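Local coordinates for protein gamma-glutamyl-gamma-aminobutyraldehyde dehydrogenase (Burkholderia cenocepacia, PDB 4LIH) that probably oxidises aldehydes, such as the gamma-glutamyl-gamma-aminobutyraldehyde of its name, to carboxylic acids with NAD(P)+ as hydride acceptor, at residues G299-N304 and C309-R314; V346-I351 and F408-S413; D448-L453 and V458-Y463; F394-K397 and I402-E405. All coordinates share one frame; numbering follows the deposited sequence. Where two conformers were deposited one is given.

Contact 1 of 4, residues G299-N304 and C309-R314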
loop_
_atom_site.group_PDB
_atom_site.type_symbol
_atom_site.label_atom_id
_atom_site.label_comp_id
_atom_site.label_asym_id
_atom_site.label_seq_id
_atom_site.Cartn_x
_atom_site.Cartn_y
_atom_site.Cartn_z
ATOM N N GLY A 299 17.707 -16.993 27.472
ATOM C CA GLY A 299 17.667 -17.449 26.080
ATOM C C GLY A 299 18.232 -16.406 25.116
ATOM O O GLY A 299 18.830 -16.737 24.110
ATOM N N ALA A 300 18.085 -15.140 25.468
ATOM C CA ALA A 300 18.449 -14.064 24.569
ATOM C C ALA A 300 19.951 -14.009 24.359
ATOM O O ALA A 300 20.400 -13.424 23.421
ATOM C CB ALA A 300 17.928 -12.734 25.110
ATOM N N ILE A 301 20.709 -14.566 25.286
ATOM C CA ILE A 301 22.168 -14.483 25.288
ATOM C C ILE A 301 22.841 -15.823 25.210
ATOM O O ILE A 301 23.994 -15.890 24.876
ATOM C CB ILE A 301 22.669 -13.687 26.544
ATOM C CG1 ILE A 301 24.193 -13.449 26.534
ATOM C CG2 ILE A 301 22.260 -14.360 27.875
ATOM C CD1 ILE A 301 24.709 -12.796 25.235
ATOM N N PHE A 302 22.136 -16.907 25.545
ATOM C CA PHE A 302 22.760 -18.217 25.554
ATOM C C PHE A 302 22.302 -19.104 24.406
ATOM O O PHE A 302 23.023 -20.033 24.065
ATOM C CB PHE A 302 22.529 -18.919 26.921
ATOM C CG PHE A 302 22.999 -18.116 28.112
ATOM C CD1 PHE A 302 24.167 -17.404 28.080
ATOM C CD2 PHE A 302 22.263 -18.106 29.277
ATOM C CE1 PHE A 302 24.593 -16.659 29.173
ATOM C CE2 PHE A 302 22.677 -17.375 30.348
ATOM C CZ PHE A 302 23.861 -16.656 30.299
ATOM N N TYR A 303 21.141 -18.818 23.812
ATOM C CA TYR A 303 20.701 -19.472 22.585
ATOM C C TYR A 303 21.752 -19.349 21.450
ATOM O O TYR A 303 22.292 -18.289 21.203
ATOM C CB TYR A 303 19.343 -18.935 22.076
ATOM C CG TYR A 303 18.924 -19.710 20.839
ATOM C CD1 TYR A 303 18.344 -20.948 20.974
ATOM C CD2 TYR A 303 19.131 -19.230 19.562
ATOM C CE1 TYR A 303 17.977 -21.700 19.884
ATOM C CE2 TYR A 303 18.761 -19.994 18.451
ATOM C CZ TYR A 303 18.186 -21.234 18.666
ATOM O OH TYR A 303 17.792 -22.079 17.697
ATOM N N ASN A 304 22.019 -20.450 20.766
ATOM C CA ASN A 304 23.094 -20.503 19.766
ATOM C C ASN A 304 24.439 -20.050 20.290
ATOM O O ASN A 304 25.230 -19.422 19.608
ATOM C CB ASN A 304 22.711 -19.670 18.546
ATOM C CG ASN A 304 23.302 -20.206 17.290
ATOM O OD1 ASN A 304 23.159 -21.373 17.001
ATOM N ND2 ASN A 304 23.991 -19.361 16.540
ATOM N N CYS A 309 23.796 -12.025 16.303
ATOM C CA CYS A 309 24.045 -10.601 16.177
ATOM C C CYS A 309 23.087 -9.788 17.091
ATOM O O CYS A 309 23.439 -8.672 17.637
ATOM C CB CYS A 309 23.873 -10.212 14.729
ATOM S SG CYS A 309 25.209 -10.835 13.658
ATOM N N THR A 310 21.862 -10.315 17.201
ATOM C CA THR A 310 20.803 -9.656 18.027
ATOM C C THR A 310 20.809 -10.125 19.482
ATOM O O THR A 310 19.834 -9.877 20.207
ATOM C CB THR A 310 19.365 -9.929 17.550
ATOM O OG1 THR A 310 19.154 -11.352 17.397
ATOM C CG2 THR A 310 19.046 -9.207 16.292
ATOM N N ALA A 311 21.893 -10.742 19.944
ATOM C CA ALA A 311 21.911 -11.270 21.316
ATOM C C ALA A 311 21.562 -10.151 22.337
ATOM O O ALA A 311 22.032 -9.029 22.211
ATOM C CB ALA A 311 23.282 -11.876 21.638
ATOM N N GLY A 312 20.755 -10.483 23.334
ATOM C CA GLY A 312 20.390 -9.543 24.419
ATOM C C GLY A 312 21.562 -9.512 25.413
ATOM O O GLY A 312 21.469 -10.033 26.499
ATOM N N SER A 313 22.649 -8.859 25.011
ATOM C CA SER A 313 23.932 -8.981 25.724
ATOM C C SER A 313 24.081 -7.952 26.820
ATOM O O SER A 313 25.030 -8.019 27.609
ATOM C CB SER A 313 25.086 -8.848 24.741
ATOM O OG SER A 313 24.912 -7.699 23.945
ATOM N N ARG A 314 23.162 -6.976 26.868
ATOM C CA ARG A 314 23.113 -6.046 27.993
ATOM C C ARG A 314 21.714 -6.215 28.571
ATOM O O ARG A 314 20.725 -5.905 27.884
ATOM C CB ARG A 314 23.346 -4.570 27.589
ATOM C CG ARG A 314 24.678 -4.312 26.994
ATOM C CD ARG A 314 24.950 -2.863 26.641
ATOM N NE ARG A 314 24.144 -2.380 25.554
ATOM C CZ ARG A 314 23.625 -1.143 25.433
ATOM N NH1 ARG A 314 23.791 -0.206 26.348
ATOM N NH2 ARG A 314 22.919 -0.842 24.356
#
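Ile-301, near the end of helix 290-302, leans on the loop that returns through Ala-311, Gly-312 and Ser-313. Ile-301 CB lies 3.8 Å from Gly-312 O. At that branch point the side chain divides: Ile-301 CG2 goes to a neighbour within the helix, sitting 3.4 Å above the plane of the Phe-302 ring and over its centre, while CG1 is carried anti to the backbone N (chi1 -175°) and heads for the loop. At the tip, Ile-301 CD1 comes within 3.9 Å of Ser-313 CA and 4.0 Å of Ala-311 CB. A branched residue suits this place because its two arms serve two different surfaces.

One residue earlier, the backbone makes the polar link: Gly-312 N donates to Ala-300 O over 3.0 Å, with 157° at the hydrogen. The donor stands well above the carbonyl plane. Gly-312 is the centre of an inverse gamma turn, and having no side chain it lets the loop pass close to the methyl of Ala-300, whose CB is 4.0 Å from Gly-312 N. Small residues thus bring loop and helix together.

Earlier in the loop, the backbone N of Cys-309 and Thr-310 OG1 hydrogen-bond a MES molecule, probably from the crystallisation liquor. The sequence around Cys-309 matches the aldehyde dehydrogenase cysteine signature, so the helix end probably backs the loop of the family's nucleophilic cysteine.

Contact 2 of 4, residues V346-I351 and F408-S413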
loop_
_atom_site.group_PDB
_atom_site.type_symbol
_atom_site.label_atom_id
_atom_site.label_comp_id
_atom_site.label_asym_id
_atom_site.label_seq_id
_atom_site.Cartn_x
_atom_site.Cartn_y
_atom_site.Cartn_z
ATOM N N VAL A 346 20.316 -31.199 24.450
ATOM C CA VAL A 346 21.295 -30.131 24.746
ATOM C C VAL A 346 20.866 -28.769 24.197
ATOM O O VAL A 346 20.494 -28.648 23.022
ATOM C CB VAL A 346 22.702 -30.493 24.227
ATOM C CG1 VAL A 346 23.621 -29.285 24.216
ATOM C CG2 VAL A 346 23.318 -31.592 25.090
ATOM N N SER A 347 20.959 -27.743 25.042
ATOM C CA SER A 347 20.543 -26.390 24.691
ATOM C C SER A 347 21.677 -25.441 24.336
ATOM O O SER A 347 21.393 -24.383 23.756
ATOM C CB SER A 347 19.762 -25.748 25.833
ATOM O OG SER A 347 18.536 -26.412 26.012
ATOM N N MET A 348 22.905 -25.778 24.753
ATOM C CA MET A 348 24.142 -25.044 24.411
ATOM C C MET A 348 25.128 -25.991 23.751
ATOM O O MET A 348 25.556 -26.993 24.360
ATOM C CB MET A 348 24.813 -24.475 25.663
ATOM C CG MET A 348 26.172 -23.835 25.416
ATOM S SD MET A 348 26.134 -22.051 25.372
ATOM C CE MET A 348 26.120 -21.702 27.121
ATOM N N GLY A 349 25.541 -25.648 22.542
ATOM C CA GLY A 349 26.485 -26.472 21.784
ATOM C C GLY A 349 27.903 -25.929 21.848
ATOM O O GLY A 349 28.327 -25.440 22.856
ATOM N N ALA A 350 28.620 -26.044 20.756
ATOM C CA ALA A 350 30.052 -25.753 20.691
ATOM C C ALA A 350 30.254 -24.384 20.114
ATOM O O ALA A 350 29.487 -23.968 19.237
ATOM C CB ALA A 350 30.753 -26.785 19.819
ATOM N N ILE A 351 31.298 -23.705 20.582
ATOM C CA ILE A 351 31.808 -22.480 19.936
ATOM C C ILE A 351 32.506 -22.843 18.634
ATOM O O ILE A 351 33.118 -23.912 18.514
ATOM C CB ILE A 351 32.755 -21.729 20.885
ATOM C CG1 ILE A 351 32.021 -21.431 22.198
ATOM C CG2 ILE A 351 33.298 -20.465 20.222
ATOM C CD1 ILE A 351 30.786 -20.524 22.028
ATOM N N PHE A 408 30.130 -11.834 20.994
ATOM C CA PHE A 408 29.670 -12.916 20.130
ATOM C C PHE A 408 29.833 -14.264 20.790
ATOM O O PHE A 408 30.275 -15.217 20.169
ATOM C CB PHE A 408 30.358 -12.838 18.751
ATOM C CG PHE A 408 29.434 -13.168 17.610
ATOM C CD1 PHE A 408 28.390 -12.334 17.302
ATOM C CD2 PHE A 408 29.645 -14.284 16.820
ATOM C CE1 PHE A 408 27.540 -12.603 16.241
ATOM C CE2 PHE A 408 28.802 -14.578 15.776
ATOM C CZ PHE A 408 27.724 -13.744 15.486
ATOM N N GLY A 409 29.463 -14.344 22.072
ATOM C CA GLY A 409 29.557 -15.578 22.851
ATOM C C GLY A 409 28.614 -15.434 24.034
ATOM O O GLY A 409 27.955 -14.395 24.169
ATOM N N PRO A 410 28.524 -16.465 24.882
ATOM C CA PRO A 410 27.472 -16.549 25.876
ATOM C C PRO A 410 27.842 -15.818 27.146
ATOM O O PRO A 410 27.993 -16.432 28.190
ATOM C CB PRO A 410 27.329 -18.058 26.104
ATOM C CG PRO A 410 28.700 -18.560 25.919
ATOM C CD PRO A 410 29.336 -17.707 24.853
ATOM N N VAL A 411 28.042 -14.508 27.010
ATOM C CA VAL A 411 28.490 -13.657 28.099
ATOM C C VAL A 411 27.563 -12.441 28.194
ATOM O O VAL A 411 27.552 -11.566 27.295
ATOM C CB VAL A 411 29.912 -13.130 27.908
ATOM C CG1 VAL A 411 30.336 -12.344 29.155
ATOM C CG2 VAL A 411 30.901 -14.259 27.645
ATOM N N LEU A 412 26.846 -12.383 29.305
ATOM C CA LEU A 412 25.864 -11.379 29.586
ATOM C C LEU A 412 26.400 -10.320 30.534
ATOM O O LEU A 412 27.045 -10.642 31.571
ATOM C CB LEU A 412 24.642 -12.023 30.238
ATOM C CG LEU A 412 23.456 -11.060 30.527
ATOM C CD1 LEU A 412 22.796 -10.548 29.250
ATOM C CD2 LEU A 412 22.412 -11.744 31.360
ATOM N N SER A 413 26.084 -9.062 30.215
ATOM C CA SER A 413 26.379 -7.899 31.050
ATOM C C SER A 413 25.074 -7.425 31.687
ATOM O O SER A 413 24.158 -6.959 30.989
ATOM C CB SER A 413 27.003 -6.763 30.216
ATOM O OG SER A 413 28.324 -7.076 29.824
#
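The inverse gamma turn centred on Pro-410, which leads into strand 411-417, presents its pyrrolidine ring to Met-348 and Ile-351 on the loop ahead of helix 354-370. The touching atoms are all aliphatic carbons. Met-348 reaches the ring with its terminal methyl, Met-348 CE lying 4.0 Å from Pro-410 CB, and the two side chains cross at about a right angle. Met-348 CG leaves anti to the backbone N (chi1 174°), which, with bends at chi2 and chi3, brings the terminal methyl to the proline. A long, flexible, unbranched side chain suits the task, since the backbones here are well separated: the CA atoms of Met-348 and Pro-410 are 9.2 Å apart.

Ile-351 comes to another corner of the same ring, where Ile-351 CD1 lies 4.2 Å from Pro-410 CD. Proline suits the turn because its ring restricts phi to the range an inverse gamma turn needs, and the ring itself supplies a compact apolar surface. Gly-409 precedes it in an extended conformation, and with no side chain it leaves the neighbourhood of Pro-410 CD uncrowded. The turn is closed by a weak bond from Val-411 N to Gly-409 O, 2.8 Å long.

Phe-302 of helix 290-302 and Val-389 of strand 388-395 also pack on Pro-410, completing a buried apolar cluster. The packing thus joins the loop before helix 354-370, with strand 388-395 beside it, to an inverse gamma turn that starts strand 411-417 of the mixed sheet.

Contact 3 of 4, residues D448-L453 and V458-Y463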
loop_
_atom_site.group_PDB
_atom_site.type_symbol
_atom_site.label_atom_id
_atom_site.label_comp_id
_atom_site.label_asym_id
_atom_site.label_seq_id
_atom_site.Cartn_x
_atom_site.Cartn_y
_atom_site.Cartn_z
ATOM N N ASP A 448 5.795 4.119 24.674
ATOM C CA ASP A 448 6.688 5.260 24.717
ATOM C C ASP A 448 8.151 4.834 24.688
ATOM O O ASP A 448 8.935 5.431 23.970
ATOM C CB ASP A 448 6.420 6.128 25.938
ATOM C CG ASP A 448 7.140 7.432 25.871
ATOM O OD1 ASP A 448 7.200 8.016 24.776
ATOM O OD2 ASP A 448 7.677 7.880 26.903
ATOM N N VAL A 449 8.509 3.819 25.478
ATOM C CA VAL A 449 9.876 3.279 25.478
ATOM C C VAL A 449 10.195 2.611 24.131
ATOM O O VAL A 449 11.302 2.789 23.584
ATOM C CB VAL A 449 10.122 2.302 26.654
ATOM C CG1 VAL A 449 11.440 1.551 26.484
ATOM C CG2 VAL A 449 10.188 3.017 27.981
ATOM N N SER A 450 9.275 1.823 23.601
ATOM C CA SER A 450 9.525 1.144 22.305
ATOM C C SER A 450 9.800 2.155 21.166
ATOM O O SER A 450 10.672 1.898 20.328
ATOM C CB SER A 450 8.417 0.120 21.918
ATOM O OG SER A 450 7.165 0.730 21.609
ATOM N N ARG A 451 9.117 3.306 21.184
ATOM C CA ARG A 451 9.368 4.368 20.199
ATOM C C ARG A 451 10.759 4.980 20.361
ATOM O O ARG A 451 11.385 5.376 19.399
ATOM C CB ARG A 451 8.358 5.484 20.309
ATOM C CG ARG A 451 7.002 5.159 19.725
ATOM C CD ARG A 451 5.913 6.062 20.294
ATOM N NE ARG A 451 4.739 6.033 19.425
ATOM C CZ ARG A 451 3.786 6.955 19.405
ATOM N NH1 ARG A 451 3.789 7.940 20.296
ATOM N NH2 ARG A 451 2.782 6.847 18.517
ATOM N N ARG A 452 11.205 5.099 21.610
ATOM C CA ARG A 452 12.439 5.779 21.900
ATOM C C ARG A 452 13.708 4.949 21.692
ATOM O O ARG A 452 14.763 5.537 21.589
ATOM C CB ARG A 452 12.407 6.315 23.333
ATOM C CG ARG A 452 11.463 7.460 23.451
ATOM C CD ARG A 452 11.083 7.727 24.875
ATOM N NE ARG A 452 12.176 8.165 25.733
ATOM C CZ ARG A 452 12.099 8.101 27.069
ATOM N NH1 ARG A 452 11.015 7.609 27.660
ATOM N NH2 ARG A 452 13.093 8.481 27.805
ATOM N N LEU A 453 13.613 3.623 21.672
ATOM C CA LEU A 453 14.780 2.749 21.480
ATOM C C LEU A 453 15.220 2.760 19.993
ATOM O O LEU A 453 14.433 2.464 19.095
ATOM C CB LEU A 453 14.467 1.307 21.960
ATOM C CG LEU A 453 14.144 1.271 23.476
ATOM C CD1 LEU A 453 13.548 -0.049 23.963
ATOM C CD2 LEU A 453 15.365 1.609 24.321
ATOM N N VAL A 458 12.273 -3.874 17.981
ATOM C CA VAL A 458 12.060 -3.692 19.381
ATOM C C VAL A 458 11.013 -4.719 19.836
ATOM O O VAL A 458 9.899 -4.775 19.289
ATOM C CB VAL A 458 11.636 -2.248 19.762
ATOM C CG1 VAL A 458 11.370 -2.163 21.244
ATOM C CG2 VAL A 458 12.708 -1.224 19.357
ATOM N N TRP A 459 11.436 -5.596 20.739
ATOM C CA TRP A 459 10.558 -6.580 21.360
ATOM C C TRP A 459 9.988 -6.035 22.702
ATOM O O TRP A 459 10.710 -5.432 23.525
ATOM C CB TRP A 459 11.297 -7.878 21.619
ATOM C CG TRP A 459 11.797 -8.588 20.406
ATOM C CD1 TRP A 459 11.062 -9.264 19.479
ATOM C CD2 TRP A 459 13.154 -8.725 20.018
ATOM N NE1 TRP A 459 11.885 -9.805 18.525
ATOM C CE2 TRP A 459 13.177 -9.489 18.826
ATOM C CE3 TRP A 459 14.367 -8.321 20.583
ATOM C CZ2 TRP A 459 14.382 -9.826 18.172
ATOM C CZ3 TRP A 459 15.537 -8.663 19.949
ATOM C CH2 TRP A 459 15.554 -9.423 18.787
ATOM N N VAL A 460 8.679 -6.199 22.889
ATOM C CA VAL A 460 8.031 -5.778 24.128
ATOM C C VAL A 460 7.495 -7.043 24.845
ATOM O O VAL A 460 6.713 -7.820 24.289
ATOM C CB VAL A 460 6.936 -4.678 23.908
ATOM C CG1 VAL A 460 6.254 -4.344 25.238
ATOM C CG2 VAL A 460 7.540 -3.425 23.251
ATOM N N ASN A 461 7.961 -7.279 26.067
ATOM C CA ASN A 461 7.560 -8.471 26.833
ATOM C C ASN A 461 7.851 -9.768 26.099
ATOM O O ASN A 461 7.141 -10.736 26.251
ATOM C CB ASN A 461 6.084 -8.385 27.303
ATOM C CG ASN A 461 5.805 -7.149 28.087
ATOM O OD1 ASN A 461 6.706 -6.612 28.724
ATOM N ND2 ASN A 461 4.543 -6.693 28.098
ATOM N N CYS A 462 8.954 -9.731 25.331
ATOM C CA CYS A 462 9.491 -10.841 24.631
ATOM C C CYS A 462 10.918 -10.475 24.227
ATOM O O CYS A 462 11.401 -9.372 24.536
ATOM C CB CYS A 462 8.634 -11.265 23.393
ATOM S SG CYS A 462 8.406 -10.024 22.134
ATOM N N TYR A 463 11.598 -11.435 23.637
ATOM C CA TYR A 463 12.942 -11.199 23.091
ATOM C C TYR A 463 13.170 -12.290 22.057
ATOM O O TYR A 463 12.938 -13.432 22.322
ATOM C CB TYR A 463 14.040 -11.270 24.134
ATOM C CG TYR A 463 15.236 -10.558 23.644
ATOM C CD1 TYR A 463 16.128 -11.188 22.753
ATOM C CD2 TYR A 463 15.481 -9.264 24.031
ATOM C CE1 TYR A 463 17.241 -10.511 22.260
ATOM C CE2 TYR A 463 16.568 -8.543 23.509
ATOM C CZ TYR A 463 17.453 -9.184 22.647
ATOM O OH TYR A 463 18.512 -8.487 22.135
#
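Val-458, in strand 457-460, fits between Ser-450 of helix 443-452 and Leu-453 just after its end. Val-458 CG1, anti to the backbone N (chi1 177°), lies 3.8 Å from Ser-450 CB; Val-458 CG2 takes the other side, 4.0 Å from Leu-453 CB. The side chains of Leu-453 and Val-458 cross at about a right angle, with Leu-453 CD1 4.1 Å from Val-458 CG1. A beta-branched residue suits the position, being comfortable in a strand and offering a methyl to each neighbour.

Trp-459 points away from the helix, as the next residue of a strand should, and its CZ3 stands 3.3 Å above the Tyr-463 ring, offset toward the rim. Val-460 turns back, and Val-460 CG2 comes 3.9 Å from Ser-450 CB. Serine is small enough to let both valines approach, and it touches them through carbon: its OG is hydrogen-bonded to Ala-446 O and His-447 O within its own helix. Beyond Val-460 the strand ends, and Tyr-463 OH makes a hydrogen bond with Thr-310 O.

The helix covers one face of a parallel pair in the beta-alpha-beta unit 435-439, 443-452, 457-460. Strand 457-460 also pairs in parallel with a strand of the second subunit, continuing the sheet across the interface, and Lys-497 of that subunit donates to Ser-450 O and Leu-453 O at the helix end.

Contact 4 of 4, residues F394-K397 and I402-E405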
loop_
_atom_site.group_PDB
_atom_site.type_symbol
_atom_site.label_atom_id
_atom_site.label_comp_id
_atom_site.label_asym_id
_atom_site.label_seq_id
_atom_site.Cartn_x
_atom_site.Cartn_y
_atom_site.Cartn_z
ATOM N N PHE A 394 27.985 -11.507 34.167
ATOM C CA PHE A 394 28.580 -10.480 35.037
ATOM C C PHE A 394 27.621 -9.335 35.374
ATOM O O PHE A 394 26.763 -8.946 34.578
ATOM C CB PHE A 394 29.751 -9.812 34.345
ATOM C CG PHE A 394 30.939 -10.714 34.156
ATOM C CD1 PHE A 394 31.848 -10.880 35.187
ATOM C CD2 PHE A 394 31.143 -11.376 32.969
ATOM C CE1 PHE A 394 32.954 -11.677 35.014
ATOM C CE2 PHE A 394 32.236 -12.214 32.789
ATOM C CZ PHE A 394 33.140 -12.375 33.823
ATOM N N GLU A 395 27.852 -8.746 36.539
ATOM C CA GLU A 395 27.196 -7.483 36.908
ATOM C C GLU A 395 28.230 -6.392 36.661
ATOM O O GLU A 395 29.325 -6.459 37.197
ATOM C CB GLU A 395 26.720 -7.531 38.367
ATOM C CG GLU A 395 25.888 -6.321 38.721
ATOM C CD GLU A 395 25.205 -6.419 40.053
ATOM O OE1 GLU A 395 25.290 -7.465 40.719
ATOM O OE2 GLU A 395 24.616 -5.404 40.427
ATOM N N VAL A 396 27.912 -5.429 35.807
ATOM C CA VAL A 396 28.895 -4.395 35.401
ATOM C C VAL A 396 28.229 -3.055 35.334
ATOM O O VAL A 396 26.978 -2.941 35.293
ATOM C CB VAL A 396 29.587 -4.674 34.008
ATOM C CG1 VAL A 396 30.635 -5.792 34.100
ATOM C CG2 VAL A 396 28.579 -4.965 32.906
ATOM N N LYS A 397 29.061 -2.021 35.344
ATOM C CA LYS A 397 28.647 -0.687 34.959
ATOM C C LYS A 397 28.474 -0.618 33.443
ATOM O O LYS A 397 29.060 -1.389 32.679
ATOM C CB LYS A 397 29.725 0.345 35.339
ATOM C CG LYS A 397 29.984 0.577 36.806
ATOM C CD LYS A 397 31.053 1.655 36.864
ATOM C CE LYS A 397 31.535 1.978 38.263
ATOM N NZ LYS A 397 32.592 3.002 38.071
ATOM N N ILE A 402 33.150 -5.214 28.624
ATOM C CA ILE A 402 32.229 -6.287 28.163
ATOM C C ILE A 402 30.799 -5.748 27.923
ATOM O O ILE A 402 29.995 -6.410 27.278
ATOM C CB ILE A 402 32.145 -7.492 29.104
ATOM C CG1 ILE A 402 31.708 -7.094 30.534
ATOM C CG2 ILE A 402 33.486 -8.215 29.158
ATOM C CD1 ILE A 402 31.162 -8.267 31.317
ATOM N N ALA A 403 30.493 -4.585 28.469
ATOM C CA ALA A 403 29.203 -3.946 28.210
ATOM C C ALA A 403 29.229 -3.173 26.895
ATOM O O ALA A 403 28.191 -2.965 26.266
ATOM C CB ALA A 403 28.815 -3.025 29.350
ATOM N N ARG A 404 30.400 -2.762 26.457
ATOM C CA ARG A 404 30.472 -1.932 25.251
ATOM C C ARG A 404 30.698 -2.715 23.965
ATOM O O ARG A 404 30.113 -2.406 22.906
ATOM C CB ARG A 404 31.541 -0.872 25.453
ATOM N N GLU A 405 31.559 -3.717 24.031
ATOM C CA GLU A 405 32.048 -4.408 22.873
ATOM C C GLU A 405 31.275 -5.678 22.627
ATOM O O GLU A 405 30.966 -6.415 23.589
ATOM C CB GLU A 405 33.533 -4.745 23.061
ATOM C CG GLU A 405 34.397 -3.494 23.054
ATOM C CD GLU A 405 35.891 -3.748 23.121
ATOM O OE1 GLU A 405 36.344 -4.865 22.841
ATOM O OE2 GLU A 405 36.629 -2.800 23.468
#
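Ile-402 and Phe-394 meet through the tip of the isoleucine: Ile-402 CD1 lies 3.5 Å from Phe-394 CD2 and 3.7 Å from Phe-394 CB, and the side chains cross at about a right angle. Phe-394 CG lies anti to the carbonyl carbon (chi1 -68°), and Ile-402 CD1 approaches the ring obliquely. The isoleucine has an unusual first torsion for a helix: CG1 stands between the backbone N and the carbonyl carbon (chi1 57°). From there a nearly extended second torsion (chi2 160°) pushes CD1 out to the strand.

Val-396 meets the isoleucine side chain at an oblique angle. Val-396 CG1, anti to the carbonyl carbon, is 3.8 Å from Ile-402 CD1 and 3.9 Å from Ile-402 CG1. The other methyl, Val-396 CG2, is turned toward Ala-403, with 4.1 Å to Ala-403 CB. Ala-403, with a single methyl, fits between Val-396 CG2 and the backbone, its CB 3.7 Å from Lys-397 O.

Strand 388-395, short helix 401-404 and strand 411-417 form a beta-alpha-beta unit, and the contact lays the helix against the end of the first strand. Ser-413 of strand 411-417 touches both Val-396 and Ala-403, so the second strand of the unit also borders this apolar layer.

From the N terminus, contact 1 closes first, a short loop that turns from helix 290-302 toward strand 314-318. Contact 2 then spans a long excursion, from the loop before helix 354-370 to the start of strand 411-417, and contact 4 is nested inside it. Contact 3 follows in series, closing the turn between helix 443-452 and strand 457-460. No two contacts cross. Contacts 2 and 4 meet along neighbouring strands, where Phe-394 N and Leu-412 O lie 2.9 Å apart. Contact 1 touches each of the other three: contact 2 through Ser-313 and Ser-413, contact 3 through Thr-310 and Tyr-463, and contact 4 where Arg-314 CD packs on Ala-403 O. Together they pack helices and loops onto one mixed sheet.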